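Local coordinates for putative oxidoreductase (Staphylococcus aureus subsp. aureus, PDB 3IV4), which is a putative thioredoxin-fold oxidoreductase of the monothiol bacilliredoxin BrxC family, which probably takes part in thiol-disulfide redox chemistry, at residues 103-106 with 107-111. Residues are numbered along the deposited sequence; the frame is centred on the assembly and turned at random. Where two conformers were deposited one is given.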
loop_
_atom_site.group_PDB
_atom_site.type_symbol
_atom_site.label_atom_id
_atom_site.label_comp_id
_atom_site.label_asym_id
_atom_site.label_seq_id
_atom_site.Cartn_x
_atom_site.Cartn_y
_atom_site.Cartn_z
ATOM N N ASN A 103 -8.119 4.461 5.488
ATOM C CA ASN A 103 -9.379 4.865 4.866
ATOM C C ASN A 103 -9.101 6.066 3.979
ATOM O O ASN A 103 -8.004 6.642 4.029
ATOM C CB ASN A 103 -10.461 5.142 5.932
ATOM C CG ASN A 103 -9.977 6.066 7.025
ATOM O OD1 ASN A 103 -9.538 7.183 6.762
ATOM N ND2 ASN A 103 -10.022 5.590 8.265
ATOM N N VAL A 104 -10.087 6.451 3.167
ATOM C CA VAL A 104 -9.869 7.492 2.173
ATOM C C VAL A 104 -9.412 8.809 2.796
ATOM O O VAL A 104 -8.593 9.524 2.215
ATOM C CB VAL A 104 -11.119 7.734 1.319
ATOM C CG1 VAL A 104 -10.856 8.882 0.368
ATOM C CG2 VAL A 104 -11.503 6.459 0.562
ATOM N N SER A 105 -9.918 9.123 3.983
ATOM C CA SER A 105 -9.501 10.352 4.663
ATOM C C SER A 105 -8.079 10.293 5.233
ATOM O O SER A 105 -7.348 11.284 5.160
ATOM C CB SER A 105 -10.513 10.785 5.724
ATOM O OG SER A 105 -10.867 9.728 6.600
ATOM N N SER A 106 -7.670 9.156 5.797
ATOM C CA SER A 106 -6.304 9.064 6.305
ATOM C C SER A 106 -5.269 9.044 5.186
ATOM O O SER A 106 -4.196 9.641 5.310
ATOM C CB SER A 106 -6.128 7.892 7.258
ATOM O OG SER A 106 -6.106 6.654 6.568
ATOM N N LEU A 107 -5.599 8.368 4.087
ATOM C CA LEU A 107 -4.745 8.380 2.907
ATOM C C LEU A 107 -4.597 9.804 2.389
ATOM O O LEU A 107 -3.502 10.232 2.028
ATOM C CB LEU A 107 -5.301 7.434 1.834
ATOM C CG LEU A 107 -5.216 5.931 2.178
ATOM C CD1 LEU A 107 -6.256 5.120 1.419
ATOM C CD2 LEU A 107 -3.824 5.377 1.890
ATOM N N ALA A 108 -5.698 10.549 2.386
ATOM C CA ALA A 108 -5.644 11.943 1.943
ATOM C C ALA A 108 -4.788 12.822 2.871
ATOM O O ALA A 108 -4.012 13.660 2.408
ATOM C CB ALA A 108 -7.038 12.493 1.803
ATOM N N GLN A 109 -4.890 12.588 4.174
ATOM C CA GLN A 109 -4.075 13.307 5.153
ATOM C C GLN A 109 -2.593 13.030 4.977
ATOM O O GLN A 109 -1.765 13.914 5.217
ATOM C CB GLN A 109 -4.485 12.922 6.566
ATOM C CG GLN A 109 -5.807 13.496 7.019
ATOM C CD GLN A 109 -6.562 12.572 8.000
ATOM O OE1 GLN A 109 -5.964 11.749 8.702
ATOM N NE2 GLN A 109 -7.875 12.706 8.035
ATOM N N ALA A 110 -2.259 11.816 4.535
ATOM C CA ALA A 110 -0.863 11.442 4.324
ATOM C C ALA A 110 -0.167 12.362 3.338
ATOM O O ALA A 110 1.040 12.589 3.439
ATOM C CB ALA A 110 -0.771 9.987 3.841
ATOM N N GLU A 111 -0.928 12.891 2.385
ATOM C CA GLU A 111 -0.366 13.718 1.322
ATOM C C GLU A 111 -0.097 15.166 1.723
ATOM O O GLU A 111 0.649 15.861 1.020
ATOM C CB GLU A 111 -1.292 13.724 0.106
ATOM C CG GLU A 111 -1.604 12.354 -0.449
ATOM C CD GLU A 111 -2.408 12.437 -1.731
ATOM O OE1 GLU A 111 -3.583 12.861 -1.691
ATOM O OE2 GLU A 111 -1.855 12.068 -2.778
HETATM O O HOH W 1 -3.444 10.246 8.171
#
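The carbonyl oxygen of S106 takes two hydrogen bonds: A110 N, in the next turn of the helix, donates to S106 O at 3.0 Å, and a water donates to it while also giving a hydrogen bond to Q109 OE1. The side chain of Q109 is placed for this bridge by its first torsion, which sets CG anti to its own carbonyl carbon (chi1 -73°), and by a bend at chi2 that folds the amide back over the preceding turn, with Q109 CD 3.2 Å from S105 O. Its long, flexible polar chain suits this exposed flank.

N103 is the N-cap, and with S106 it closes a capping box. S106 N donates to N103 OD1 at 2.9 Å and N103 N returns a bond to S106 OG, an oxygen that also bonds to D101 O. S105 OG donates to N103 OD1 from the opposite face of the amide plane. Asparagine suits the N-cap because its short amide reaches a first-turn N-H, and serine the third helical position because its hydroxyl can accept from the N-cap residue's own N-H. L107 N then bonds nearly straight to N103 O at 3.0 Å, beginning the regular i to i+4 ladder.

L107, branched and apolar, is buried against F49 of helix 37-53, W95 of strand 92-98 and F28 of strand 26-32; the small A110 also fits against W95 and F28, so this C-terminal helix packs beside helix 37-53 on the central sheet of the thioredoxin fold.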